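Local coordinates for protein esterase A (Caulobacter crescentus, PDB 5GKV) that probably hydrolyses ester substrates as a penicillin-binding protein homologue of the serine beta-lactamase family, at residues Asp205-His215 with Arg257-Ala268. Residues are numbered along the deposited sequence; the frame is centred on the assembly and turned at random.
Sequences DLWIGLPDSEH and RRVEIPSANGHA
Arg257 and His215 illustrate how an arginine can serve an aromatic ring through its aliphatic stem: CD stands over the centre of the imidazole in a CH-pi contact, 3.9 Å from the ring centroid, while the guanidinium is turned 82° from the ring plane. On the opposite face lies Asp212 CA, so the ring is sandwiched between the two, and the bond from His215 NE2, reaching Leu210 O from above its carbonyl plane, restrains its rotation. The neighbouring Arg258 bends at chi3 (-76°), which brings NH1 to Asp212 OD1 in a nearly straight salt bridge of 2.7 Å; the oxygen lies in the guanidinium plane and is met on its syn side. Leu210 N binds Arg257 O (2.9 Å), and Leu210 splits its methyls, CD1 going over the indole of Trp207 and CD2 over one face of His267, 4.1 Å from the centroid. Trp207 and His267 form an antiparallel hydrogen-bonded pair, and NE1 of the indole donates to Asp205 OD1, which lies in the ring plane; Asp205 also bridges to Arg217. On the opposite sheet face, Leu206 CD1 meets Ala268 CB at 3.5 Å, where Leu206 also packs against helices 190-202 and 270-281. The contact ties the end of helix 253-258 to the loop after strand 206-208, and pairs that edge strand with central strand 266-268 of the small three-stranded antiparallel sheet, completed by strand 76-77, in a beta-lactamase-type fold.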
ATOM      1  N   ASP A 205       1.403   6.128  14.075  1.00 18.02           N
ATOM      2  CA  ASP A 205       0.377   7.036  13.561  1.00 18.27           C
ATOM      3  C   ASP A 205      -0.055   6.555  12.174  1.00 18.19           C
ATOM      4  O   ASP A 205       0.272   7.139  11.136  1.00 15.74           O
ATOM      5  CB  ASP A 205       0.896   8.474  13.538  1.00 19.32           C
ATOM      6  CG  ASP A 205      -0.224   9.489  13.571  1.00 21.43           C
ATOM      7  OD1 ASP A 205      -1.413   9.087  13.699  1.00 18.35           O
ATOM      8  OD2 ASP A 205       0.077  10.693  13.507  1.00 19.49           O
ATOM      9  N   LEU A 206      -0.815   5.457  12.187  1.00 16.02           N
ATOM     10  CA  LEU A 206      -1.221   4.745  10.982  1.00 16.42           C
ATOM     11  C   LEU A 206      -2.601   4.154  11.234  1.00 17.77           C
ATOM     12  O   LEU A 206      -2.843   3.570  12.299  1.00 19.64           O
ATOM     13  CB  LEU A 206      -0.205   3.648  10.624  1.00 15.04           C
ATOM     14  CG  LEU A 206      -0.723   2.529   9.707  1.00 16.45           C
ATOM     15  CD1 LEU A 206      -0.977   3.036   8.272  1.00 14.74           C
ATOM     16  CD2 LEU A 206       0.204   1.306   9.723  1.00 19.92           C
ATOM     17  N   TRP A 207      -3.496   4.312  10.259  1.00 17.13           N
ATOM     18  CA  TRP A 207      -4.914   4.053  10.449  1.00 15.12           C
ATOM     19  C   TRP A 207      -5.517   3.460   9.183  1.00 18.84           C
ATOM     20  O   TRP A 207      -5.232   3.923   8.075  1.00 19.33           O
ATOM     21  CB  TRP A 207      -5.679   5.347  10.762  1.00 17.33           C
ATOM     22  CG  TRP A 207      -5.092   6.194  11.828  1.00 17.36           C
ATOM     23  CD1 TRP A 207      -3.942   6.934  11.763  1.00 16.36           C
ATOM     24  CD2 TRP A 207      -5.642   6.425  13.136  1.00 23.84           C
ATOM     25  NE1 TRP A 207      -3.728   7.591  12.952  1.00 19.03           N
ATOM     26  CE2 TRP A 207      -4.757   7.304  13.811  1.00 22.38           C
ATOM     27  CE3 TRP A 207      -6.792   5.979  13.798  1.00 17.80           C
ATOM     28  CZ2 TRP A 207      -4.988   7.740  15.110  1.00 19.29           C
ATOM     29  CZ3 TRP A 207      -7.020   6.413  15.094  1.00 23.42           C
ATOM     30  CH2 TRP A 207      -6.121   7.286  15.735  1.00 24.88           C
ATOM     31  N   ILE A 208      -6.392   2.474   9.346  1.00 16.51           N
ATOM     32  CA  ILE A 208      -7.320   2.084   8.287  1.00 18.64           C
ATOM     33  C   ILE A 208      -8.712   2.225   8.887  1.00 23.50           C
ATOM     34  O   ILE A 208      -9.075   1.480   9.809  1.00 20.12           O
ATOM     35  CB  ILE A 208      -7.065   0.662   7.770  1.00 12.77           C
ATOM     36  CG1 ILE A 208      -5.660   0.564   7.151  1.00 16.50           C
ATOM     37  CG2 ILE A 208      -8.125   0.281   6.739  1.00 17.98           C
ATOM     38  CD1 ILE A 208      -5.298  -0.859   6.658  1.00 14.88           C
ATOM     39  N   GLY A 209      -9.473   3.202   8.390  1.00 18.89           N
ATOM     40  CA  GLY A 209     -10.654   3.669   9.090  1.00 21.67           C
ATOM     41  C   GLY A 209     -10.287   4.755  10.086  1.00 21.07           C
ATOM     42  O   GLY A 209      -9.824   4.465  11.192  1.00 22.25           O
ATOM     43  N   LEU A 210     -10.475   6.014   9.699  1.00 19.58           N
ATOM     44  CA  LEU A 210      -9.977   7.143  10.465  1.00 19.88           C
ATOM     45  C   LEU A 210     -11.117   7.836  11.193  1.00 18.97           C
ATOM     46  O   LEU A 210     -12.017   8.372  10.527  1.00 19.31           O
ATOM     47  CB  LEU A 210      -9.275   8.124   9.525  1.00 17.73           C
ATOM     48  CG  LEU A 210      -8.491   9.252  10.175  1.00 17.93           C
ATOM     49  CD1 LEU A 210      -7.288   8.727  10.954  1.00 19.10           C
ATOM     50  CD2 LEU A 210      -8.062  10.246   9.073  1.00 18.32           C
ATOM     51  N   PRO A 211     -11.130   7.861  12.530  1.00 19.54           N
ATOM     52  CA  PRO A 211     -12.217   8.547  13.248  1.00 24.10           C
ATOM     53  C   PRO A 211     -12.242  10.042  12.956  1.00 22.65           C
ATOM     54  O   PRO A 211     -11.210  10.668  12.691  1.00 19.36           O
ATOM     55  CB  PRO A 211     -11.895   8.283  14.726  1.00 25.03           C
ATOM     56  CG  PRO A 211     -10.970   7.109  14.728  1.00 26.58           C
ATOM     57  CD  PRO A 211     -10.189   7.200  13.450  1.00 23.55           C
ATOM     58  N   ASP A 212     -13.450  10.618  13.035  1.00 22.82           N
ATOM     59  CA  ASP A 212     -13.637  12.045  12.779  1.00 24.06           C
ATOM     60  C   ASP A 212     -12.670  12.920  13.570  1.00 20.51           C
ATOM     61  O   ASP A 212     -12.269  13.987  13.083  1.00 24.82           O
ATOM     62  CB  ASP A 212     -15.066  12.482  13.127  1.00 28.70           C
ATOM     63  CG  ASP A 212     -16.089  12.117  12.061  1.00 35.08           C
ATOM     64  OD1 ASP A 212     -15.852  11.179  11.282  1.00 37.76           O
ATOM     65  OD2 ASP A 212     -17.153  12.774  12.018  1.00 37.40           O
ATOM     66  N   SER A 213     -12.310  12.512  14.795  1.00 19.70           N
ATOM     67  CA  SER A 213     -11.443  13.336  15.643  1.00 23.10           C
ATOM     68  C   SER A 213     -10.068  13.580  15.024  1.00 24.65           C
ATOM     69  O   SER A 213      -9.368  14.526  15.424  1.00 20.33           O
ATOM     70  CB  SER A 213     -11.258  12.674  17.001  1.00 20.27           C
ATOM     71  OG  SER A 213     -10.678  11.391  16.838  1.00 24.71           O
ATOM     72  N   GLU A 214      -9.662  12.742  14.072  1.00 19.08           N
ATOM     73  CA  GLU A 214      -8.382  12.880  13.386  1.00 21.16           C
ATOM     74  C   GLU A 214      -8.478  13.636  12.065  1.00 24.40           C
ATOM     75  O   GLU A 214      -7.441  13.888  11.437  1.00 21.03           O
ATOM     76  CB  GLU A 214      -7.783  11.493  13.115  1.00 20.50           C
ATOM     77  CG  GLU A 214      -7.764  10.574  14.321  1.00 22.23           C
ATOM     78  CD  GLU A 214      -7.225  11.262  15.554  1.00 26.47           C
ATOM     79  OE1 GLU A 214      -6.075  11.763  15.515  1.00 22.31           O
ATOM     80  OE2 GLU A 214      -7.956  11.309  16.565  1.00 28.88           O
ATOM     81  N   HIS A 215      -9.683  13.999  11.618  1.00 20.91           N
ATOM     82  CA  HIS A 215      -9.817  14.500  10.250  1.00 20.27           C
ATOM     83  C   HIS A 215      -9.161  15.862  10.060  1.00 23.34           C
ATOM     84  O   HIS A 215      -8.709  16.170   8.955  1.00 21.88           O
ATOM     85  CB  HIS A 215     -11.284  14.572   9.839  1.00 21.60           C
ATOM     86  CG  HIS A 215     -11.899  13.232   9.586  1.00 25.50           C
ATOM     87  ND1 HIS A 215     -13.129  13.077   8.985  1.00 27.66           N
ATOM     88  CD2 HIS A 215     -11.457  11.982   9.868  1.00 22.48           C
ATOM     89  CE1 HIS A 215     -13.421  11.790   8.909  1.00 27.86           C
ATOM     90  NE2 HIS A 215     -12.420  11.104   9.434  1.00 24.55           N
ATOM     91  N   ARG A 257     -13.005   8.640   4.501  1.00 26.88           N
ATOM     92  CA  ARG A 257     -12.005   8.456   5.547  1.00 28.48           C
ATOM     93  C   ARG A 257     -12.466   7.464   6.606  1.00 27.07           C
ATOM     94  O   ARG A 257     -11.670   6.644   7.078  1.00 23.50           O
ATOM     95  CB  ARG A 257     -11.679   9.800   6.189  1.00 29.47           C
ATOM     96  CG  ARG A 257     -11.040  10.768   5.207  1.00 28.03           C
ATOM     97  CD  ARG A 257     -10.813  12.128   5.827  1.00 25.18           C
ATOM     98  NE  ARG A 257     -10.371  13.071   4.804  1.00 30.20           N
ATOM     99  CZ  ARG A 257     -10.290  14.387   4.974  1.00 37.15           C
ATOM    100  NH1 ARG A 257     -10.625  14.937   6.135  1.00 34.88           N
ATOM    101  NH2 ARG A 257      -9.875  15.158   3.979  1.00 38.88           N
ATOM    102  N   ARG A 258     -13.749   7.525   6.988  1.00 26.57           N
ATOM    103  CA  ARG A 258     -14.240   6.775   8.145  1.00 30.56           C
ATOM    104  C   ARG A 258     -14.268   5.270   7.888  1.00 28.37           C
ATOM    105  O   ARG A 258     -13.960   4.477   8.789  1.00 26.54           O
ATOM    106  CB  ARG A 258     -15.648   7.254   8.536  1.00 37.93           C
ATOM    107  CG  ARG A 258     -15.718   8.553   9.342  1.00 37.23           C
ATOM    108  CD  ARG A 258     -17.146   8.800   9.891  1.00 40.55           C
ATOM    109  NE  ARG A 258     -18.074   9.274   8.859  1.00 40.63           N
ATOM    110  CZ  ARG A 258     -18.274  10.555   8.553  1.00 46.36           C
ATOM    111  NH1 ARG A 258     -17.620  11.506   9.205  1.00 42.10           N
ATOM    112  NH2 ARG A 258     -19.130  10.890   7.590  1.00 46.38           N
ATOM    113  N   VAL A 259     -14.676   4.855   6.687  1.00 27.71           N
ATOM    114  CA  VAL A 259     -14.843   3.431   6.398  1.00 29.77           C
ATOM    115  C   VAL A 259     -13.474   2.782   6.229  1.00 28.70           C
ATOM    116  O   VAL A 259     -12.440   3.454   6.304  1.00 27.56           O
ATOM    117  CB  VAL A 259     -15.719   3.205   5.148  1.00 34.42           C
ATOM    118  CG1 VAL A 259     -17.137   3.708   5.396  1.00 39.12           C
ATOM    119  CG2 VAL A 259     -15.102   3.889   3.910  1.00 30.21           C
ATOM    120  N   GLU A 260     -13.454   1.473   6.004  1.00 26.12           N
ATOM    121  CA  GLU A 260     -12.214   0.742   5.782  1.00 29.10           C
ATOM    122  C   GLU A 260     -12.159   0.318   4.324  1.00 29.96           C
ATOM    123  O   GLU A 260     -13.023  -0.433   3.865  1.00 25.19           O
ATOM    124  CB  GLU A 260     -12.127  -0.487   6.682  1.00 27.14           C
ATOM    125  CG  GLU A 260     -12.160  -0.177   8.155  1.00 26.20           C
ATOM    126  CD  GLU A 260     -11.788  -1.397   8.978  1.00 31.69           C
ATOM    127  OE1 GLU A 260     -11.265  -2.379   8.379  1.00 27.14           O
ATOM    128  OE2 GLU A 260     -12.020  -1.368  10.206  1.00 26.88           O
ATOM    129  N   ILE A 261     -11.156   0.805   3.603  1.00 26.02           N
ATOM    130  CA  ILE A 261     -10.884   0.338   2.248  1.00 22.98           C
ATOM    131  C   ILE A 261      -9.414  -0.075   2.236  1.00 25.65           C
ATOM    132  O   ILE A 261      -8.538   0.742   1.909  1.00 24.77           O
ATOM    133  CB  ILE A 261     -11.218   1.418   1.205  1.00 27.49           C
ATOM    134  CG1 ILE A 261     -12.673   1.884   1.378  1.00 26.68           C
ATOM    135  CG2 ILE A 261     -10.975   0.877  -0.220  1.00 26.61           C
ATOM    136  CD1 ILE A 261     -13.115   3.001   0.435  1.00 31.09           C
ATOM    137  N   PRO A 262      -9.090  -1.312   2.631  1.00 24.25           N
ATOM    138  CA  PRO A 262      -7.675  -1.695   2.797  1.00 25.03           C
ATOM    139  C   PRO A 262      -6.863  -1.702   1.502  1.00 24.67           C
ATOM    140  O   PRO A 262      -5.650  -1.948   1.547  1.00 21.24           O
ATOM    141  CB  PRO A 262      -7.772  -3.108   3.410  1.00 23.94           C
ATOM    142  CG  PRO A 262      -9.127  -3.137   4.082  1.00 21.66           C
ATOM    143  CD  PRO A 262     -10.005  -2.351   3.134  1.00 23.22           C
ATOM    144  N   SER A 263      -7.475  -1.447   0.350  1.00 20.80           N
ATOM    145  CA  SER A 263      -6.710  -1.246  -0.869  1.00 22.74           C
ATOM    146  C   SER A 263      -6.339   0.214  -1.113  1.00 21.21           C
ATOM    147  O   SER A 263      -5.539   0.475  -2.017  1.00 23.27           O
ATOM    148  CB  SER A 263      -7.496  -1.768  -2.078  1.00 20.24           C
ATOM    149  OG  SER A 263      -8.842  -1.313  -2.039  1.00 25.93           O
ATOM    150  N   ALA A 264      -6.902   1.171  -0.353  1.00 23.29           N
ATOM    151  CA  ALA A 264      -6.844   2.562  -0.805  1.00 25.96           C
ATOM    152  C   ALA A 264      -7.001   3.676   0.237  1.00 21.40           C
ATOM    153  O   ALA A 264      -6.679   4.821  -0.078  1.00 26.34           O
ATOM    154  CB  ALA A 264      -7.912   2.800  -1.879  1.00 26.44           C
ATOM    155  N   ASN A 265      -7.540   3.426   1.433  1.00 22.42           N
ATOM    156  CA  ASN A 265      -7.886   4.569   2.283  1.00 21.37           C
ATOM    157  C   ASN A 265      -7.172   4.554   3.631  1.00 20.78           C
ATOM    158  O   ASN A 265      -7.641   5.188   4.585  1.00 23.40           O
ATOM    159  CB  ASN A 265      -9.404   4.683   2.481  1.00 23.89           C
ATOM    160  CG  ASN A 265      -9.929   3.789   3.580  1.00 24.42           C
ATOM    161  OD1 ASN A 265      -9.401   2.698   3.825  1.00 24.59           O
ATOM    162  ND2 ASN A 265     -10.987   4.244   4.254  1.00 27.32           N
ATOM    163  N   GLY A 266      -6.038   3.876   3.737  1.00 19.05           N
ATOM    164  CA  GLY A 266      -5.190   4.089   4.894  1.00 17.58           C
ATOM    165  C   GLY A 266      -4.714   5.531   4.976  1.00 16.30           C
ATOM    166  O   GLY A 266      -4.582   6.231   3.964  1.00 17.62           O
ATOM    167  N   HIS A 267      -4.461   5.977   6.204  1.00 14.02           N
ATOM    168  CA  HIS A 267      -3.883   7.286   6.491  1.00 15.78           C
ATOM    169  C   HIS A 267      -2.713   7.118   7.450  1.00 18.01           C
ATOM    170  O   HIS A 267      -2.839   6.414   8.463  1.00 14.07           O
ATOM    171  CB  HIS A 267      -4.923   8.227   7.114  1.00 15.67           C
ATOM    172  CG  HIS A 267      -5.950   8.711   6.139  1.00 20.31           C
ATOM    173  ND1 HIS A 267      -7.003   7.922   5.724  1.00 23.16           N
ATOM    174  CD2 HIS A 267      -6.081   9.891   5.487  1.00 18.57           C
ATOM    175  CE1 HIS A 267      -7.737   8.599   4.856  1.00 23.27           C
ATOM    176  NE2 HIS A 267      -7.203   9.797   4.697  1.00 20.37           N
ATOM    177  N   ALA A 268      -1.596   7.793   7.168  1.00 16.39           N
ATOM    178  CA  ALA A 268      -0.413   7.593   8.000  1.00 13.38           C
ATOM    179  C   ALA A 268       0.553   8.752   7.816  1.00 14.20           C
ATOM    180  O   ALA A 268       0.415   9.567   6.901  1.00 17.14           O
ATOM    181  CB  ALA A 268       0.296   6.280   7.672  1.00 12.45           C
TER
HETATM  182  O   HOH W   1     -11.117   0.759  11.662  1.00 22.46           O
HETATM  183  O   HOH W   2      -8.797   5.449   6.686  1.00 20.85           O